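Local coordinates for extracellular sialidase/neuraminidase, putative (Aspergillus fumigatus, PDB 2XZK), which probably hydrolyses terminal nonulosonic acid residues from glycoconjugates as a sialidase-family exoglycosidase, with a likely preference for KDN, at residues T61-G66 with T362-Y367; A124-N129 with K142-W147; L281-D286 with Y347-L352; T291-S296 with R306-Y311. All coordinates share one frame; numbering follows the deposited sequence. Where two conformers were deposited one is given.

Contact 1: T61-G66 with T362-Y367. With FKD (3-deoxy-3-fluoro-D-erythro-alpha-L-manno-non-2-ulopyranosonic acid), chain C; K99 ((2R,3R,4R,5R,6S)-2,3-bis(fluoranyl)-4,5-bis(oxidanyl)-6-[(1R,2R)-1,2,3-tris(oxidanyl)propyl]oxane-2-carboxylic acid), chain D.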
# COMPACT_ATOMS: atom_id res chain seq x y z
N THR A 61 -1.78 -17.53 -10.15
CA THR A 61 -0.47 -17.11 -10.66
C THR A 61 -0.12 -15.82 -9.94
O THR A 61 -0.89 -15.34 -9.10
CB THR A 61 -0.51 -16.83 -12.18
OG1 THR A 61 -1.18 -15.59 -12.42
CG2 THR A 61 -1.22 -17.96 -12.95
N ASN A 62 1.03 -15.23 -10.27
CA ASN A 62 1.36 -13.91 -9.71
C ASN A 62 0.82 -12.72 -10.50
O ASN A 62 1.11 -11.57 -10.16
CB ASN A 62 2.88 -13.78 -9.53
CG ASN A 62 3.64 -13.78 -10.86
OD1 ASN A 62 3.15 -13.30 -11.89
ND2 ASN A 62 4.87 -14.28 -10.82
N GLN A 63 0.05 -12.98 -11.56
CA GLN A 63 -0.44 -11.93 -12.47
C GLN A 63 -1.47 -11.00 -11.83
O GLN A 63 -2.19 -11.38 -10.90
CB GLN A 63 -0.98 -12.55 -13.77
CG GLN A 63 0.10 -13.33 -14.52
CD GLN A 63 -0.46 -14.34 -15.50
OE1 GLN A 63 -1.33 -15.15 -15.16
NE2 GLN A 63 0.03 -14.31 -16.74
N ASP A 64 -1.55 -9.78 -12.37
CA ASP A 64 -2.38 -8.67 -11.88
C ASP A 64 -3.87 -8.83 -12.22
O ASP A 64 -4.72 -8.06 -11.75
CB ASP A 64 -1.93 -7.34 -12.52
CG ASP A 64 -0.44 -7.06 -12.40
OD1 ASP A 64 0.31 -7.72 -11.63
OD2 ASP A 64 -0.00 -6.12 -13.10
N PHE A 65 -4.16 -9.77 -13.11
CA PHE A 65 -5.50 -10.02 -13.62
C PHE A 65 -5.92 -11.44 -13.26
O PHE A 65 -5.12 -12.22 -12.74
CB PHE A 65 -5.56 -9.81 -15.14
CG PHE A 65 -4.55 -10.64 -15.89
CD1 PHE A 65 -4.85 -11.96 -16.26
CD2 PHE A 65 -3.30 -10.13 -16.20
CE1 PHE A 65 -3.92 -12.74 -16.92
CE2 PHE A 65 -2.36 -10.91 -16.87
CZ PHE A 65 -2.67 -12.22 -17.23
N GLY A 66 -7.17 -11.79 -13.56
CA GLY A 66 -7.71 -13.08 -13.18
C GLY A 66 -8.31 -13.06 -11.79
O GLY A 66 -8.60 -12.00 -11.24
N THR A 362 10.83 -13.70 -14.33
CA THR A 362 9.77 -12.70 -14.46
C THR A 362 8.43 -13.33 -14.86
O THR A 362 7.45 -12.62 -15.07
CB THR A 362 10.13 -11.63 -15.50
OG1 THR A 362 10.28 -12.26 -16.79
CG2 THR A 362 11.43 -10.92 -15.12
N GLY A 363 8.39 -14.66 -14.93
CA GLY A 363 7.21 -15.39 -15.38
C GLY A 363 6.10 -15.53 -14.36
O GLY A 363 6.31 -15.32 -13.16
N LYS A 364 4.92 -15.91 -14.84
CA LYS A 364 3.70 -15.95 -14.02
C LYS A 364 3.74 -16.92 -12.82
O LYS A 364 2.96 -16.77 -11.88
CB LYS A 364 2.47 -16.27 -14.88
CG LYS A 364 2.42 -17.71 -15.37
CD LYS A 364 1.29 -17.94 -16.35
CE LYS A 364 1.31 -19.40 -16.82
NZ LYS A 364 0.72 -19.51 -18.18
N ASN A 365 4.64 -17.90 -12.86
CA ASN A 365 4.69 -18.90 -11.77
C ASN A 365 5.66 -18.57 -10.62
O ASN A 365 5.84 -19.37 -9.68
CB ASN A 365 4.96 -20.31 -12.32
CG ASN A 365 4.63 -21.41 -11.31
OD1 ASN A 365 3.63 -21.34 -10.58
ND2 ASN A 365 5.47 -22.45 -11.28
N SER A 366 6.27 -17.39 -10.67
CA SER A 366 7.14 -16.96 -9.59
C SER A 366 6.33 -16.60 -8.34
O SER A 366 5.50 -15.68 -8.36
CB SER A 366 8.02 -15.81 -10.03
OG SER A 366 9.07 -16.30 -10.84
N TYR A 367 6.57 -17.35 -7.27
CA TYR A 367 5.81 -17.18 -6.04
C TYR A 367 6.17 -15.86 -5.36
O TYR A 367 7.34 -15.50 -5.26
CB TYR A 367 6.05 -18.35 -5.08
CG TYR A 367 5.53 -19.66 -5.62
CD1 TYR A 367 4.20 -20.00 -5.47
CD2 TYR A 367 6.38 -20.54 -6.29
CE1 TYR A 367 3.71 -21.20 -5.98
CE2 TYR A 367 5.90 -21.76 -6.81
CZ TYR A 367 4.56 -22.07 -6.65
OH TYR A 367 4.06 -23.26 -7.13
C1 FKD C . 3.51 -3.67 -10.67
F1 FKD C . 1.31 -5.36 -10.77
C2 FKD C . 2.08 -3.18 -10.39
C3 FKD C . 1.17 -4.32 -9.90
C4 FKD C . -0.27 -3.79 -9.80
O4 FKD C . -1.12 -4.89 -9.51
C5 FKD C . -0.72 -3.10 -11.10
O5 FKD C . -2.04 -2.57 -10.95
C6 FKD C . 0.24 -1.96 -11.46
O6 FKD C . 1.57 -2.50 -11.53
C7 FKD C . -0.01 -1.27 -12.81
O7 FKD C . 0.14 -2.21 -13.87
C8 FKD C . 0.99 -0.12 -13.05
O8 FKD C . 0.82 0.87 -12.04
C9 FKD C . 0.83 0.54 -14.42
O9 FKD C . -0.50 1.05 -14.55
O1A FKD C . 3.89 -4.71 -10.14
O1B FKD C . 4.24 -2.94 -11.39
O1A K99 D . 12.01 -5.53 -11.55
C1 K99 D . 12.92 -6.12 -10.90
O1B K99 D . 13.74 -5.57 -10.12
C2 K99 D . 13.07 -7.64 -11.11
C3 K99 D . 13.47 -8.37 -9.81
F1 K99 D . 13.90 -9.64 -10.15
C4 K99 D . 12.31 -8.48 -8.81
O4 K99 D . 12.73 -9.25 -7.68
O6 K99 D . 11.87 -8.25 -11.61
C6 K99 D . 10.71 -8.34 -10.73
C5 K99 D . 11.08 -9.12 -9.46
O5 K99 D . 9.98 -9.11 -8.55
C7 K99 D . 9.56 -8.87 -11.61
O7 K99 D . 9.83 -10.23 -11.98
C8 K99 D . 9.47 -8.00 -12.87
O8 K99 D . 9.41 -6.62 -12.49
C9 K99 D . 8.28 -8.35 -13.78
O9 K99 D . 7.05 -8.29 -13.05
F2 K99 D . 14.05 -7.82 -12.02
O HOH W 1 4.53 -12.28 -14.19
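With chi1 at 66°, Asn62 tucks CG between its own backbone N and carbonyl carbon and brings the carboxamide over the turn that runs from Gly363 to Ser366 and has Lys364 at its second position. Asn62 ND2 spends both hydrogens on that turn: it donates to Ser366 O (2.9 Å), lying in the carbonyl plane on a lone pair, and to Gly363 O (2.9 Å) from a tilted position. Gly363 O also accepts the turn's own bond from Ser366 N, and the two donors come to it from opposite faces of its plane. The backbone adds a nearly straight bond, 170° at the hydrogen, from Asn62 N to Lys364 O. OD1 of Asn62 turns to a water 2.9 Å away, which also donates to Thr362 O. In the six-bladed propeller of sialidases this joins two neighbouring blades, since the two loops follow strands 51-58 and 349-356. Beside Asn62, Gln63 lays its amide CD against Lys364 CB at 3.6 Å, while Thr61 CB touches Lys364 O. An ST turn steadies this side: Thr61 OG1 accepts from Gln63 N (3.0 Å) and donates to Gln63 OE1 (2.8 Å), fixing the rotation of the glutamine amide. Asn62 O is held by Arg58, which also hydrogen-bonds the fluorinated sugar FKD.

Contact 2: A124-N129 with K142-W147. With FKD (3-deoxy-3-fluoro-D-erythro-alpha-L-manno-non-2-ulopyranosonic acid), chain C.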
# COMPACT_ATOMS: atom_id res chain seq x y z
N ALA A 124 -13.52 -10.71 -14.72
CA ALA A 124 -12.74 -11.95 -14.88
C ALA A 124 -12.04 -12.11 -16.23
O ALA A 124 -11.03 -12.80 -16.32
CB ALA A 124 -13.64 -13.17 -14.61
N THR A 125 -12.57 -11.45 -17.26
CA THR A 125 -12.10 -11.64 -18.63
C THR A 125 -11.38 -10.42 -19.19
O THR A 125 -11.12 -10.35 -20.41
CB THR A 125 -13.27 -12.06 -19.57
OG1 THR A 125 -14.23 -11.01 -19.65
CG2 THR A 125 -13.95 -13.33 -19.04
N TYR A 126 -11.04 -9.47 -18.32
CA TYR A 126 -10.38 -8.23 -18.74
C TYR A 126 -9.03 -8.10 -18.07
O TYR A 126 -8.86 -8.52 -16.92
CB TYR A 126 -11.24 -7.01 -18.43
CG TYR A 126 -12.49 -6.92 -19.28
CD1 TYR A 126 -13.67 -7.54 -18.88
CD2 TYR A 126 -12.47 -6.23 -20.50
CE1 TYR A 126 -14.82 -7.47 -19.68
CE2 TYR A 126 -13.61 -6.16 -21.29
CZ TYR A 126 -14.78 -6.77 -20.87
OH TYR A 126 -15.91 -6.71 -21.66
N SER A 127 -8.08 -7.50 -18.78
CA SER A 127 -6.76 -7.21 -18.21
C SER A 127 -6.29 -5.86 -18.71
O SER A 127 -6.80 -5.35 -19.71
CB SER A 127 -5.75 -8.32 -18.52
OG SER A 127 -5.37 -8.35 -19.89
N GLN A 128 -5.33 -5.27 -18.01
CA GLN A 128 -4.81 -3.96 -18.39
C GLN A 128 -4.37 -3.89 -19.86
O GLN A 128 -4.72 -2.95 -20.56
CB GLN A 128 -3.67 -3.53 -17.46
CG GLN A 128 -3.28 -2.06 -17.62
CD GLN A 128 -2.30 -1.59 -16.56
OE1 GLN A 128 -1.65 -2.39 -15.88
NE2 GLN A 128 -2.20 -0.28 -16.41
N ASN A 129 -3.61 -4.88 -20.31
CA ASN A 129 -3.08 -4.85 -21.68
C ASN A 129 -3.98 -5.55 -22.69
O ASN A 129 -3.94 -5.24 -23.88
CB ASN A 129 -1.68 -5.45 -21.74
CG ASN A 129 -0.65 -4.65 -20.95
OD1 ASN A 129 -0.68 -3.42 -20.95
ND2 ASN A 129 0.26 -5.35 -20.29
N LYS A 142 -8.85 -6.29 -23.56
CA LYS A 142 -8.26 -5.11 -22.94
C LYS A 142 -9.30 -4.33 -22.13
O LYS A 142 -10.42 -4.12 -22.58
CB LYS A 142 -7.62 -4.20 -23.99
CG LYS A 142 -6.69 -3.16 -23.40
CD LYS A 142 -6.11 -2.20 -24.44
CE LYS A 142 -5.16 -1.21 -23.75
NZ LYS A 142 -4.61 -0.15 -24.65
N ILE A 143 -8.92 -3.91 -20.93
CA ILE A 143 -9.76 -3.04 -20.13
C ILE A 143 -10.14 -1.80 -20.95
O ILE A 143 -9.29 -1.15 -21.57
CB ILE A 143 -9.09 -2.68 -18.77
CG1 ILE A 143 -9.30 -3.84 -17.80
CG2 ILE A 143 -9.68 -1.41 -18.16
CD1 ILE A 143 -8.46 -3.80 -16.56
N ASP A 144 -11.44 -1.53 -21.00
CA ASP A 144 -11.97 -0.48 -21.86
C ASP A 144 -12.95 0.41 -21.10
O ASP A 144 -13.06 0.32 -19.88
CB ASP A 144 -12.59 -1.08 -23.14
CG ASP A 144 -13.81 -1.97 -22.88
OD1 ASP A 144 -14.55 -1.76 -21.89
OD2 ASP A 144 -14.03 -2.88 -23.71
N SER A 145 -13.65 1.29 -21.81
CA SER A 145 -14.49 2.27 -21.13
C SER A 145 -15.93 1.82 -20.88
O SER A 145 -16.74 2.59 -20.35
CB SER A 145 -14.44 3.61 -21.86
OG SER A 145 -15.09 3.49 -23.12
N THR A 146 -16.25 0.58 -21.24
CA THR A 146 -17.60 0.04 -21.00
C THR A 146 -17.77 -0.25 -19.52
O THR A 146 -16.79 -0.37 -18.78
CB THR A 146 -17.88 -1.24 -21.80
OG1 THR A 146 -17.01 -2.29 -21.34
CG2 THR A 146 -17.68 -1.03 -23.29
N TRP A 147 -19.02 -0.37 -19.08
CA TRP A 147 -19.31 -0.66 -17.68
C TRP A 147 -18.74 -2.01 -17.25
O TRP A 147 -18.12 -2.12 -16.19
CB TRP A 147 -20.82 -0.59 -17.44
CG TRP A 147 -21.24 -0.78 -16.01
CD1 TRP A 147 -21.99 -1.81 -15.52
CD2 TRP A 147 -20.96 0.08 -14.89
NE1 TRP A 147 -22.20 -1.65 -14.17
CE2 TRP A 147 -21.57 -0.51 -13.76
CE3 TRP A 147 -20.24 1.27 -14.73
CZ2 TRP A 147 -21.49 0.07 -12.48
CZ3 TRP A 147 -20.16 1.85 -13.45
CH2 TRP A 147 -20.79 1.24 -12.35
C1 FKD C . 3.51 -3.67 -10.67
F1 FKD C . 1.31 -5.36 -10.77
C2 FKD C . 2.08 -3.18 -10.39
C3 FKD C . 1.17 -4.32 -9.90
C4 FKD C . -0.27 -3.79 -9.80
O4 FKD C . -1.12 -4.89 -9.51
C5 FKD C . -0.72 -3.10 -11.10
O5 FKD C . -2.04 -2.57 -10.95
C6 FKD C . 0.24 -1.96 -11.46
O6 FKD C . 1.57 -2.50 -11.53
C7 FKD C . -0.01 -1.27 -12.81
O7 FKD C . 0.14 -2.21 -13.87
C8 FKD C . 0.99 -0.12 -13.05
O8 FKD C . 0.82 0.87 -12.04
C9 FKD C . 0.83 0.54 -14.42
O9 FKD C . -0.50 1.05 -14.55
O1A FKD C . 3.89 -4.71 -10.14
O1B FKD C . 4.24 -2.94 -11.39
O HOH W 2 -16.07 -4.64 -23.46
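Ile143 N donates to Ser127 O at 2.8 Å, and the same oxygen is met by the CA-H of Lys142. Around this bond the side chains divide. Ile143 CG1 lies 3.8 Å from Tyr126 CB, and Ile143 CD1 packs on the backbone at Gln128 N; Lys142, fully extended, runs its CG past the backbone oxygens of Gln128 and Asn129, each 3.5 Å away. The Tyr126 ring presents its edge to Lys142 O, with that oxygen near the ring plane and 3.6 Å from CD2. Ser127 and Lys142 form a parallel beta bridge between the short strands 126-127 and 141-142, within the long excursion between strands 115-122 and 152-158 of one propeller blade. One residue past the bridge, Gln128, with CG anti to the backbone N (chi1 -168°) and the chain extended beyond, reaches the bound sugar FKD: OE1 accepts from O7 at 2.7 Å, and NE2 donates almost straight to O9. Farther out, a water joins Tyr126 OH to Asp144 OD2. Asp144 is itself held by an Asx turn, its OD1 taking Thr146 N from above the carboxylate plane and Thr146 OG1 on the syn side at 2.6 Å. Ser127 OG turns to Asp132.

Contact 3: L281-D286 with Y347-L352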
# COMPACT_ATOMS: atom_id res chain seq x y z
N LEU A 281 4.79 8.12 4.95
CA LEU A 281 4.19 8.11 6.29
C LEU A 281 4.56 9.35 7.10
O LEU A 281 5.73 9.70 7.22
CB LEU A 281 4.64 6.86 7.06
CG LEU A 281 4.06 6.66 8.47
CD1 LEU A 281 2.56 6.36 8.40
CD2 LEU A 281 4.79 5.54 9.20
N ARG A 282 3.54 10.00 7.65
CA ARG A 282 3.72 11.06 8.63
C ARG A 282 4.03 10.39 9.96
O ARG A 282 3.24 9.60 10.48
CB ARG A 282 2.46 11.91 8.70
CG ARG A 282 2.46 13.03 9.75
CD ARG A 282 1.18 13.83 9.57
NE ARG A 282 1.02 14.88 10.59
CZ ARG A 282 1.15 16.19 10.37
NH1 ARG A 282 1.45 16.66 9.16
NH2 ARG A 282 0.95 17.04 11.37
N TYR A 283 5.22 10.65 10.49
CA TYR A 283 5.62 9.99 11.72
C TYR A 283 5.23 10.81 12.95
O TYR A 283 4.69 10.26 13.91
CB TYR A 283 7.12 9.65 11.73
CG TYR A 283 7.47 8.76 12.89
CD1 TYR A 283 7.30 7.37 12.81
CD2 TYR A 283 7.92 9.30 14.09
CE1 TYR A 283 7.60 6.55 13.89
CE2 TYR A 283 8.22 8.49 15.17
CZ TYR A 283 8.06 7.12 15.07
OH TYR A 283 8.36 6.32 16.16
N ASN A 284 5.55 12.10 12.90
CA ASN A 284 5.29 13.04 13.99
C ASN A 284 5.47 14.46 13.46
O ASN A 284 6.17 14.66 12.46
CB ASN A 284 6.20 12.78 15.20
CG ASN A 284 7.65 13.21 14.95
OD1 ASN A 284 8.32 12.73 14.04
ND2 ASN A 284 8.13 14.11 15.79
N SER A 285 4.83 15.44 14.11
CA SER A 285 4.80 16.83 13.65
C SER A 285 5.63 17.77 14.54
O SER A 285 5.91 18.93 14.18
CB SER A 285 3.35 17.33 13.62
OG SER A 285 2.71 17.06 14.86
N ASP A 286 6.04 17.26 15.70
CA ASP A 286 6.76 18.03 16.71
C ASP A 286 8.26 17.75 16.61
O ASP A 286 8.67 16.66 16.20
CB ASP A 286 6.20 17.66 18.08
CG ASP A 286 4.68 17.54 18.07
OD1 ASP A 286 3.99 18.58 17.96
OD2 ASP A 286 4.16 16.41 18.16
N TYR A 347 5.66 2.71 19.17
CA TYR A 347 6.66 3.69 18.72
C TYR A 347 7.65 3.10 17.72
O TYR A 347 8.86 3.35 17.77
CB TYR A 347 7.39 4.29 19.94
CG TYR A 347 6.44 4.75 21.02
CD1 TYR A 347 5.76 5.96 20.91
CD2 TYR A 347 6.21 3.96 22.15
CE1 TYR A 347 4.85 6.37 21.91
CE2 TYR A 347 5.33 4.35 23.14
CZ TYR A 347 4.65 5.55 23.01
OH TYR A 347 3.78 5.93 24.01
N LYS A 348 7.12 2.29 16.81
CA LYS A 348 7.92 1.73 15.73
C LYS A 348 7.24 2.08 14.42
O LYS A 348 6.08 2.47 14.39
CB LYS A 348 8.02 0.20 15.82
CG LYS A 348 8.39 -0.41 17.16
CD LYS A 348 9.80 -0.13 17.56
CE LYS A 348 10.23 -1.00 18.75
NZ LYS A 348 9.45 -0.76 20.02
N ILE A 349 7.98 1.90 13.35
CA ILE A 349 7.41 1.89 12.01
C ILE A 349 7.14 0.42 11.66
O ILE A 349 8.00 -0.46 11.82
CB ILE A 349 8.38 2.52 10.99
CG1 ILE A 349 8.54 4.02 11.29
CG2 ILE A 349 7.89 2.30 9.55
CD1 ILE A 349 9.83 4.58 10.77
N GLY A 350 5.92 0.17 11.21
CA GLY A 350 5.54 -1.16 10.74
C GLY A 350 5.45 -1.11 9.23
O GLY A 350 4.79 -0.21 8.68
N ALA A 351 6.12 -2.03 8.56
CA ALA A 351 6.16 -2.02 7.10
C ALA A 351 5.84 -3.39 6.51
O ALA A 351 6.32 -4.41 6.99
CB ALA A 351 7.51 -1.53 6.60
N LEU A 352 5.02 -3.39 5.46
CA LEU A 352 4.81 -4.56 4.64
C LEU A 352 5.60 -4.40 3.36
O LEU A 352 5.56 -3.32 2.76
CB LEU A 352 3.32 -4.74 4.32
CG LEU A 352 2.40 -5.20 5.46
CD1 LEU A 352 0.98 -5.24 4.91
CD2 LEU A 352 2.79 -6.57 6.05
O HOH W 3 10.74 4.73 16.36
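Tyr283 and Ile349 form the tight part of this contact: the ring carbon CE1 of Tyr283 comes to 3.7 Å from CG1 of Ile349, with CD1 of the same ring only slightly farther. The ring is met at a slant, on neither a clean face nor an edge, while Lys348 O lies at its edge, near the ring plane. Tyr283 CG stands anti to its own N (chi1 -170°), which carries the ring toward strand 349-356; on Ile349, CG1 stands anti to the carbonyl carbon and is thereby the branch that meets the ring. Leu281 joins more loosely, its CD2 4.5 Å from the other branch of Ile349, CG2. Ile292 and Met341 also pack on Ile349.

At the other end of the ring the contact turns polar and opens toward the surface. A water lies 2.9 Å from Tyr283 OH and donates to Tyr347 O at 2.7 Å, while the hydroxyl itself stands 3.4 Å from that carbonyl oxygen. Tyr347 is exposed, and its ring leads away from the contact. Lys343 adds a cation-pi interaction with the Tyr283 ring and donates to Tyr283 O.

No backbone bond links the two strands, and their nearest CA atoms, those of Tyr283 and Ile349, are 8.3 Å apart; side chains, and one water to a backbone carbonyl, carry the join. Strand 279-284 carries a classic beta bulge here, Tyr283 and Asn284 both facing Arg290, and the whole is an interface between two neighbouring blades of a sialidase-type beta propeller.

Contact 4: T291-S296 with R306-Y311. With K99 ((2R,3R,4R,5R,6S)-2,3-bis(fluoranyl)-4,5-bis(oxidanyl)-6-[(1R,2R)-1,2,3-tris(oxidanyl)propyl]oxane-2-carboxylic acid), chain E.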
# COMPACT_ATOMS: atom_id res chain seq x y z
N THR A 291 8.92 12.83 8.21
CA THR A 291 8.16 12.15 7.19
C THR A 291 9.04 10.97 6.78
O THR A 291 10.25 11.12 6.58
CB THR A 291 7.87 13.06 5.97
OG1 THR A 291 7.20 14.24 6.42
CG2 THR A 291 6.99 12.35 4.94
N ILE A 292 8.43 9.80 6.73
CA ILE A 292 9.12 8.58 6.31
C ILE A 292 8.74 8.22 4.88
O ILE A 292 7.58 8.37 4.49
CB ILE A 292 8.76 7.36 7.25
CG1 ILE A 292 8.69 7.78 8.72
CG2 ILE A 292 9.72 6.19 7.02
CD1 ILE A 292 9.99 8.34 9.32
N PHE A 293 9.71 7.71 4.12
CA PHE A 293 9.49 7.27 2.74
C PHE A 293 10.15 5.92 2.52
O PHE A 293 11.24 5.67 3.04
CB PHE A 293 10.04 8.29 1.73
CG PHE A 293 9.79 7.92 0.30
CD1 PHE A 293 8.52 8.05 -0.25
CD2 PHE A 293 10.82 7.42 -0.50
CE1 PHE A 293 8.26 7.68 -1.58
CE2 PHE A 293 10.57 7.06 -1.82
CZ PHE A 293 9.29 7.19 -2.36
N LEU A 294 9.49 5.06 1.75
CA LEU A 294 9.99 3.73 1.43
C LEU A 294 9.72 3.42 -0.02
O LEU A 294 8.59 3.52 -0.48
CB LEU A 294 9.30 2.69 2.31
CG LEU A 294 9.60 1.20 2.12
CD1 LEU A 294 11.08 0.89 2.28
CD2 LEU A 294 8.79 0.43 3.16
N ASN A 295 10.76 3.00 -0.74
CA ASN A 295 10.62 2.54 -2.11
C ASN A 295 11.86 1.72 -2.47
O ASN A 295 12.73 1.52 -1.60
CB ASN A 295 10.36 3.70 -3.10
CG ASN A 295 11.64 4.34 -3.64
OD1 ASN A 295 12.63 4.49 -2.91
ND2 ASN A 295 11.63 4.69 -4.93
N SER A 296 11.94 1.24 -3.70
CA SER A 296 13.21 0.68 -4.19
C SER A 296 14.07 1.82 -4.74
O SER A 296 13.72 2.44 -5.76
CB SER A 296 13.02 -0.41 -5.23
OG SER A 296 14.29 -0.93 -5.56
N ARG A 306 14.66 0.81 0.46
CA ARG A 306 15.34 1.78 1.30
C ARG A 306 14.29 2.61 2.02
O ARG A 306 13.40 3.21 1.40
CB ARG A 306 16.21 2.70 0.44
CG ARG A 306 17.05 3.70 1.25
CD ARG A 306 18.51 3.28 1.32
NE ARG A 306 19.13 3.27 -0.01
CZ ARG A 306 19.54 4.36 -0.66
NH1 ARG A 306 19.39 5.56 -0.12
NH2 ARG A 306 20.11 4.25 -1.85
N VAL A 307 14.39 2.62 3.35
CA VAL A 307 13.54 3.48 4.17
C VAL A 307 14.30 4.78 4.52
O VAL A 307 15.48 4.72 4.89
CB VAL A 307 12.98 2.73 5.42
CG1 VAL A 307 14.09 2.39 6.44
CG2 VAL A 307 11.85 3.52 6.09
N ARG A 308 13.63 5.92 4.39
CA ARG A 308 14.27 7.23 4.58
C ARG A 308 13.45 8.16 5.46
O ARG A 308 12.24 7.98 5.60
CB ARG A 308 14.42 7.93 3.24
CG ARG A 308 15.13 7.16 2.15
CD ARG A 308 14.98 7.99 0.90
NE ARG A 308 15.47 7.37 -0.33
CZ ARG A 308 16.62 7.66 -0.92
NH1 ARG A 308 17.48 8.54 -0.37
NH2 ARG A 308 16.93 7.09 -2.08
N ILE A 309 14.12 9.18 6.00
CA ILE A 309 13.48 10.20 6.82
C ILE A 309 13.74 11.58 6.21
O ILE A 309 14.87 11.86 5.77
CB ILE A 309 14.03 10.17 8.27
CG1 ILE A 309 13.90 8.78 8.89
CG2 ILE A 309 13.32 11.21 9.15
CD1 ILE A 309 14.73 8.58 10.18
N SER A 310 12.70 12.41 6.15
CA SER A 310 12.87 13.85 5.84
C SER A 310 12.50 14.65 7.07
O SER A 310 11.49 14.38 7.72
CB SER A 310 11.98 14.30 4.68
OG SER A 310 12.15 15.70 4.44
N TYR A 311 13.32 15.66 7.37
CA TYR A 311 13.06 16.57 8.48
C TYR A 311 12.53 17.90 7.97
O TYR A 311 12.23 18.81 8.75
CB TYR A 311 14.36 16.81 9.26
CG TYR A 311 14.91 15.54 9.83
CD1 TYR A 311 14.48 15.08 11.07
CD2 TYR A 311 15.84 14.77 9.12
CE1 TYR A 311 14.96 13.91 11.60
CE2 TYR A 311 16.35 13.58 9.65
CZ TYR A 311 15.90 13.16 10.89
OH TYR A 311 16.37 12.00 11.41
O1A K99 E . 18.79 14.44 7.50
C1 K99 E . 19.60 14.95 6.70
O1B K99 E . 20.79 15.22 6.96
C2 K99 E . 19.13 15.26 5.25
C3 K99 E . 17.60 15.15 5.06
F1 K99 E . 17.33 15.18 3.70
C4 K99 E . 16.84 16.26 5.80
O4 K99 E . 15.45 16.20 5.52
O6 K99 E . 19.52 16.61 4.86
C6 K99 E . 18.87 17.65 5.68
C5 K99 E . 17.36 17.64 5.41
O5 K99 E . 16.70 18.64 6.18
C7 K99 E . 19.48 19.04 5.45
O7 K99 E . 19.76 19.18 4.05
C8 K99 E . 20.74 19.26 6.33
O8 K99 E . 21.64 18.16 6.18
C9 K99 E . 20.42 19.42 7.84
O9 K99 E . 19.93 20.74 8.14
F2 K99 E . 19.72 14.40 4.41
O HOH W 4 9.18 15.98 6.90
O HOH W 5 13.62 5.23 -0.54
O HOH W 6 14.49 6.44 -3.70
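The Phe293 ring presents its edge to Arg308, whose CD lies near the ring plane and 4.4 Å from CD2. The Arg308 guanidinium carries Arg306 NH1 over one face, 3.2 Å above its plane and toward the rim, and has a water in plane at its edge, 2.8 Å from NE. That water also lies 2.7 Å from Asn295 OD1, while Asn295 ND2 bonds Asp273. Farther along, Tyr311 has Ile309 CG2 over one face and the bound sugar K99 at its edge, and its backbone N donates to O4 of this ligand at 2.9 Å. The two strands pair antiparallel: Thr291 with Ser310 and Phe293 with Arg308 each exchange two hydrogen bonds, whereas of the two between Asn295 and Arg306 the one from Asn295 N is weak. On the face opposite Phe293, Ile292 CG2, anti to the backbone N, lies alongside Val307 CG2 at 3.5 Å, and Ile292 CD1 against Ile309 CG1 at 4.0 Å. One face of this hairpin is thus apolar, reaching Met341 and helix 377-381; the other is mixed and includes the buried Arg308. The two arginines can probably lie this close because carbonyl oxygens, Tyr320 O for Arg306 and Asn319 O for Arg308, help to offset their repulsion.

Overall arrangement
Contact 4 is the buried one, a backbone-bonded hairpin within a single blade; contact 3 lies beside it, with centres 10 Å apart, and ties the same sheet to the next one without a backbone bond, ending at the surface. Leu281 and Ile292 sit on adjacent strands, and Ile349 packs on Ile292, making the two contacts continuous. Contacts 1 and 2 are partly buried loop contacts near FKD, where Phe65 CB packs on Ser127 CB at 3.7 Å. Contact 1 rests on an asparagine gripping backbone carbonyls, contact 2 on one backbone bond, side-chain packing and a water, and its Gln128 grips FKD directly. Contacts 2 and 3 lie on opposite sides of the chain's centre.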